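Side-chain contacts in putative uronate isomerase (Thermotoga maritima, PDB 4NAR), which probably acts as an isomerase or racemase of the lactate racemase family, its natural substrate not being established: residues P233-I238 against C253-Q258; N149-H154 against R247-A252. One frame throughout, in Å; residues are numbered along the deposited sequence.

Contact 1 (P233-I238 against C253-Q258); sequences PRALYI and CELSSQ
The ring of Y237 reaches L255 with its phenolic end: OH stands 4.0 Å from L255 CD2, and the two side chains cross at about a right angle. The ring also meets that of Y4, with the planes inclined at about 35°, and it touches A248 and K251 one to two turns earlier on the helix that carries L255. E6 takes the hydroxyl in a hydrogen bond through its OE2, which fixes the polar end next to an apolar methyl. The other flat group, the guanidinium of R234, is occupied away from L255: NE bonds to G7 O, and NH1 forms a salt bridge with E226.

This is a beta-alpha unit. Strand 231-240 runs straight into helix 241-259, which folds back antiparallel over the face of the mixed sheet, and the two short axes come within 10.1 Å. A classic beta bulge, R234 and A235 opposite V224, changes the usual alternation, so that two successive CB atoms point at the helix, with Y237 pointing the same way two residues on.

One leucine methyl does most of the work. L255 holds CG anti to its backbone N (chi1 -176°), and CD2 sits 3.8 Å from A235 CB, with R234 CB a little further off at 4.3 Å from that same CD2. The small alanine lets the methyl come down between the phenolic end on one flank and the arginine stem on the other. No hydrogen bond crosses here; the contact is van der Waals packing.

Past L255 the helix tightens, Q258 N bonding to L255 O at 3.0 Å. S257 turns its hydroxyl back along the same turn, OG giving a 3.0 Å hydrogen bond to E254 O from above the carbonyl plane, 44° out of it.

Contact 2 (N149-H154 against R247-A252); sequences NGTVPH and RAYEKA. With SO4 (sulfate ion), chain C; ACT (acetate ion), chain E.
T151 and A252 make the heart of this contact. The alanine methyl presses on the threonine branch point: A252 CB lies 3.3 Å from T151 OG1 and 3.7 Å from T151 CG2, so it touches both arms of the side chain. With chi1 at -64°, T151 OG1 lies beside its own backbone N and CG2 lies anti to that N; both arms therefore straddle the methyl. The buried OG1 is not left to the methyl alone, since it also has hydrogen-bond partners in N222 OD1 and S160 O. Y249 adds a looser touch, its CD1 4.5 Å from T151 OG1 and the approach oblique to the ring; its hydroxyl bonds to V195 O, and R200 makes a cation-pi contact with the ring.

Behind T151 the same segment holds two anions, probably from the crystallisation liquor. G150 N bonds to acetate OXT at 3.2 Å. H154 NE2 gives sulfate O3 a 2.8 Å bond, almost straight at 177°, with the ion at the ring edge; R41 and K164 complete the grip. Such a pocket is consistent with a site for an anionic substrate, as in lactate racemases. Were H154 replaced by alanine, the sulfate would probably be left to R41 and K164, and S156 N would be likely to lose its ND1 partner.

In the fold, T151 lies near the C-terminal end of strand 144-150, and the helix lies over the neighbouring strand 217-227: A252 rests on N222 and V224, while A248 reaches T220 and, beyond it, Y237 of strand 231-240.

Contacts 1 and 2 have centres about 7 Å apart and share helix 241-259, contact 2 using 247-252 and contact 1 the turn that follows at once, 253-258. Along the chain they interleave: 149-154, 233-238, 247-252, 253-258. Both reach the seven-stranded mixed sheet, where strand 217-227 separates 231-240 from 144-150, so one helix spans strand 217-227 and touches the segments on both sides of it. They also touch directly, Y237 CE2 lying 3.6 Å from A252 N and S256 OG 3.6 Å from P153 CD. The helix thus ties the antiparallel side of the sheet, strand 231-240, to the segment that holds the bound anions.

Contact 1 (P233-I238 against C253-Q258)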
loop_
_atom_site.group_PDB
_atom_site.type_symbol
_atom_site.label_atom_id
_atom_site.label_comp_id
_atom_site.label_asym_id
_atom_site.label_seq_id
_atom_site.Cartn_x
_atom_site.Cartn_y
_atom_site.Cartn_z
ATOM N N PRO A 233 13.612 7.581 -10.692
ATOM C CA PRO A 233 14.212 6.465 -9.948
ATOM C C PRO A 233 15.408 6.971 -9.137
ATOM O O PRO A 233 16.160 7.826 -9.621
ATOM C CB PRO A 233 14.694 5.514 -11.050
ATOM C CG PRO A 233 13.849 5.843 -12.245
ATOM C CD PRO A 233 13.561 7.334 -12.145
ATOM N N ARG A 234 15.590 6.457 -7.926
ATOM C CA ARG A 234 16.659 6.937 -7.061
ATOM C C ARG A 234 17.507 5.801 -6.482
ATOM O O ARG A 234 18.674 6.005 -6.126
ATOM C CB ARG A 234 16.058 7.776 -5.939
ATOM C CG ARG A 234 15.390 9.070 -6.439
ATOM C CD ARG A 234 16.421 10.063 -7.062
ATOM N NE ARG A 234 17.606 10.165 -6.207
ATOM C CZ ARG A 234 17.715 11.009 -5.184
ATOM N NH1 ARG A 234 16.724 11.853 -4.916
ATOM N NH2 ARG A 234 18.815 11.021 -4.431
ATOM N N ALA A 235 16.916 4.608 -6.374
ATOM C CA ALA A 235 17.643 3.441 -5.868
ATOM C C ALA A 235 16.912 2.142 -6.156
ATOM O O ALA A 235 15.680 2.097 -6.162
ATOM C CB ALA A 235 17.897 3.556 -4.366
ATOM N N LEU A 236 17.695 1.091 -6.375
ATOM C CA LEU A 236 17.182 -0.261 -6.529
ATOM C C LEU A 236 18.039 -1.156 -5.634
ATOM O O LEU A 236 19.203 -1.437 -5.956
ATOM C CB LEU A 236 17.295 -0.710 -7.993
ATOM C CG LEU A 236 16.200 -1.618 -8.581
ATOM C CD1 LEU A 236 16.790 -2.634 -9.577
ATOM C CD2 LEU A 236 15.368 -2.329 -7.509
ATOM N N TYR A 237 17.493 -1.574 -4.496
ATOM C CA TYR A 237 18.251 -2.411 -3.575
ATOM C C TYR A 237 17.917 -3.881 -3.823
ATOM O O TYR A 237 16.803 -4.343 -3.521
ATOM C CB TYR A 237 17.974 -2.002 -2.129
ATOM C CG TYR A 237 18.403 -0.587 -1.830
ATOM C CD1 TYR A 237 19.616 -0.095 -2.306
ATOM C CD2 TYR A 237 17.597 0.270 -1.086
ATOM C CE1 TYR A 237 20.023 1.213 -2.041
ATOM C CE2 TYR A 237 17.988 1.578 -0.821
ATOM C CZ TYR A 237 19.209 2.045 -1.299
ATOM O OH TYR A 237 19.621 3.343 -1.039
ATOM N N ILE A 238 18.876 -4.614 -4.383
ATOM C CA ILE A 238 18.664 -6.005 -4.756
ATOM C C ILE A 238 19.271 -6.927 -3.704
ATOM O O ILE A 238 20.432 -6.766 -3.340
ATOM C CB ILE A 238 19.300 -6.308 -6.129
ATOM C CG1 ILE A 238 18.813 -5.290 -7.174
ATOM C CG2 ILE A 238 19.015 -7.755 -6.549
ATOM C CD1 ILE A 238 19.202 -5.614 -8.622
ATOM N N CYS A 253 14.109 2.409 3.607
ATOM C CA CYS A 253 13.451 3.338 4.526
ATOM C C CYS A 253 14.320 4.555 4.880
ATOM O O CYS A 253 13.810 5.678 5.031
ATOM C CB CYS A 253 13.055 2.610 5.809
ATOM S SG CYS A 253 11.700 1.434 5.602
ATOM N N GLU A 254 15.625 4.323 5.021
ATOM C CA GLU A 254 16.567 5.400 5.303
ATOM C C GLU A 254 16.604 6.422 4.164
ATOM O O GLU A 254 16.647 7.623 4.412
ATOM C CB GLU A 254 17.968 4.855 5.594
ATOM C CG GLU A 254 18.950 5.932 6.038
ATOM C CD GLU A 254 18.333 6.928 7.044
ATOM O OE1 GLU A 254 17.953 6.498 8.164
ATOM O OE2 GLU A 254 18.227 8.140 6.715
ATOM N N LEU A 255 16.549 5.951 2.919
ATOM C CA LEU A 255 16.534 6.866 1.783
ATOM C C LEU A 255 15.181 7.562 1.666
ATOM O O LEU A 255 15.118 8.802 1.559
ATOM C CB LEU A 255 16.893 6.159 0.470
ATOM C CG LEU A 255 16.965 7.147 -0.710
ATOM C CD1 LEU A 255 17.952 8.291 -0.418
ATOM C CD2 LEU A 255 17.300 6.461 -2.036
ATOM N N SER A 256 14.108 6.764 1.702
ATOM C CA SER A 256 12.737 7.289 1.684
ATOM C C SER A 256 12.475 8.338 2.775
ATOM O O SER A 256 11.823 9.355 2.522
ATOM C CB SER A 256 11.712 6.152 1.793
ATOM O OG SER A 256 10.461 6.628 2.291
ATOM N N SER A 257 12.996 8.112 3.976
ATOM C CA SER A 257 12.781 9.069 5.060
ATOM C C SER A 257 13.444 10.441 4.802
ATOM O O SER A 257 13.081 11.436 5.424
ATOM C CB SER A 257 13.211 8.482 6.414
ATOM O OG SER A 257 14.619 8.281 6.466
ATOM N N GLN A 258 14.393 10.494 3.873
ATOM C CA GLN A 258 15.086 11.739 3.555
ATOM C C GLN A 258 14.454 12.395 2.339
ATOM O O GLN A 258 14.602 13.592 2.122
ATOM C CB GLN A 258 16.554 11.472 3.227
ATOM C CG GLN A 258 17.453 11.082 4.403
ATOM C CD GLN A 258 18.873 10.757 3.935
ATOM O OE1 GLN A 258 19.177 9.611 3.565
ATOM N NE2 GLN A 258 19.745 11.772 3.929
#

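Contact 2 (N149-H154 against R247-A252)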
loop_
_atom_site.group_PDB
_atom_site.type_symbol
_atom_site.label_atom_id
_atom_site.label_comp_id
_atom_site.label_asym_id
_atom_site.label_seq_id
_atom_site.Cartn_x
_atom_site.Cartn_y
_atom_site.Cartn_z
ATOM N N ASN A 149 9.452 -4.634 -5.473
ATOM C CA ASN A 149 8.613 -3.879 -4.547
ATOM C C ASN A 149 9.092 -2.426 -4.464
ATOM O O ASN A 149 10.143 -2.087 -5.005
ATOM C CB ASN A 149 8.633 -4.562 -3.174
ATOM C CG ASN A 149 10.061 -4.819 -2.669
ATOM O OD1 ASN A 149 10.581 -4.049 -1.856
ATOM N ND2 ASN A 149 10.691 -5.912 -3.142
ATOM N N GLY A 150 8.338 -1.565 -3.794
ATOM C CA GLY A 150 8.708 -0.164 -3.714
ATOM C C GLY A 150 8.450 0.421 -2.340
ATOM O O GLY A 150 7.441 0.077 -1.676
ATOM N N THR A 151 9.342 1.325 -1.920
ATOM C CA THR A 151 9.315 1.829 -0.544
ATOM C C THR A 151 8.977 3.315 -0.449
ATOM O O THR A 151 9.638 4.168 -1.066
ATOM C CB THR A 151 10.637 1.534 0.213
ATOM O OG1 THR A 151 10.815 0.113 0.345
ATOM C CG2 THR A 151 10.632 2.181 1.592
ATOM N N VAL A 152 7.957 3.598 0.360
ATOM C CA VAL A 152 7.374 4.923 0.492
ATOM C C VAL A 152 6.696 4.946 1.869
ATOM O O VAL A 152 6.356 3.891 2.406
ATOM C CB VAL A 152 6.372 5.151 -0.684
ATOM C CG1 VAL A 152 5.075 5.813 -0.235
ATOM C CG2 VAL A 152 7.031 5.944 -1.813
ATOM N N PRO A 153 6.533 6.131 2.478
ATOM C CA PRO A 153 5.888 6.117 3.800
ATOM C C PRO A 153 4.452 5.616 3.684
ATOM O O PRO A 153 3.774 5.968 2.719
ATOM C CB PRO A 153 5.891 7.587 4.216
ATOM C CG PRO A 153 6.943 8.234 3.360
ATOM C CD PRO A 153 6.935 7.489 2.066
ATOM N N HIS A 154 3.998 4.813 4.645
ATOM C CA HIS A 154 2.710 4.150 4.523
ATOM C C HIS A 154 1.907 4.193 5.817
ATOM O O HIS A 154 2.460 4.006 6.919
ATOM C CB HIS A 154 2.915 2.706 4.069
ATOM C CG HIS A 154 1.669 2.044 3.550
ATOM N ND1 HIS A 154 0.755 1.421 4.375
ATOM C CD2 HIS A 154 1.210 1.882 2.285
ATOM C CE1 HIS A 154 -0.221 0.909 3.638
ATOM N NE2 HIS A 154 0.031 1.176 2.370
ATOM N N ARG A 247 17.070 -6.443 5.037
ATOM C CA ARG A 247 18.164 -5.500 4.764
ATOM C C ARG A 247 17.782 -4.430 3.727
ATOM O O ARG A 247 17.943 -3.229 3.965
ATOM C CB ARG A 247 19.410 -6.246 4.275
ATOM C CG ARG A 247 20.120 -7.093 5.343
ATOM C CD ARG A 247 21.450 -7.635 4.800
ATOM N NE ARG A 247 21.222 -8.586 3.713
ATOM C CZ ARG A 247 21.111 -9.901 3.891
ATOM N NH1 ARG A 247 21.232 -10.420 5.111
ATOM N NH2 ARG A 247 20.891 -10.704 2.856
ATOM N N ALA A 248 17.285 -4.887 2.577
ATOM C CA ALA A 248 16.876 -3.997 1.489
ATOM C C ALA A 248 15.802 -3.009 1.936
ATOM O O ALA A 248 15.850 -1.822 1.563
ATOM C CB ALA A 248 16.400 -4.804 0.269
ATOM N N TYR A 249 14.854 -3.493 2.744
ATOM C CA TYR A 249 13.794 -2.644 3.324
ATOM C C TYR A 249 14.337 -1.563 4.257
ATOM O O TYR A 249 13.850 -0.426 4.246
ATOM C CB TYR A 249 12.760 -3.492 4.088
ATOM C CG TYR A 249 11.766 -2.704 4.932
ATOM C CD1 TYR A 249 10.758 -1.960 4.339
ATOM C CD2 TYR A 249 11.842 -2.712 6.317
ATOM C CE1 TYR A 249 9.845 -1.242 5.102
ATOM C CE2 TYR A 249 10.935 -1.998 7.098
ATOM C CZ TYR A 249 9.936 -1.268 6.488
ATOM O OH TYR A 249 9.032 -0.560 7.266
ATOM N N GLU A 250 15.324 -1.918 5.079
ATOM C CA GLU A 250 15.897 -0.960 6.026
ATOM C C GLU A 250 16.687 0.134 5.306
ATOM O O GLU A 250 16.595 1.322 5.643
ATOM C CB GLU A 250 16.758 -1.668 7.071
ATOM C CG GLU A 250 15.934 -2.183 8.227
ATOM C CD GLU A 250 16.609 -3.319 8.994
ATOM O OE1 GLU A 250 17.693 -3.799 8.559
ATOM O OE2 GLU A 250 16.044 -3.729 10.039
ATOM N N LYS A 251 17.459 -0.271 4.307
ATOM C CA LYS A 251 18.163 0.694 3.491
ATOM C C LYS A 251 17.156 1.584 2.783
ATOM O O LYS A 251 17.315 2.813 2.767
ATOM C CB LYS A 251 19.062 -0.006 2.478
ATOM C CG LYS A 251 20.527 -0.058 2.908
ATOM C CD LYS A 251 20.977 -1.504 3.188
ATOM C CE LYS A 251 22.502 -1.682 3.027
ATOM N NZ LYS A 251 22.897 -3.139 2.994
ATOM N N ALA A 252 16.130 0.961 2.201
ATOM C CA ALA A 252 15.079 1.692 1.498
ATOM C C ALA A 252 14.463 2.775 2.378
ATOM O O ALA A 252 14.315 3.921 1.949
ATOM C CB ALA A 252 13.996 0.743 1.021
HETATM S S SO4 C . -0.542 0.460 -0.979
HETATM O O1 SO4 C . 0.795 -0.022 -0.572
HETATM O O2 SO4 C . -1.068 -0.399 -2.056
HETATM O O3 SO4 C . -1.505 0.449 0.135
HETATM O O4 SO4 C . -0.377 1.831 -1.474
HETATM C C ACT E . 4.675 -3.055 -1.949
HETATM O O ACT E . 4.589 -2.523 -0.828
HETATM O OXT ACT E . 5.781 -2.914 -2.500
HETATM C CH3 ACT E . 3.518 -3.796 -2.566
#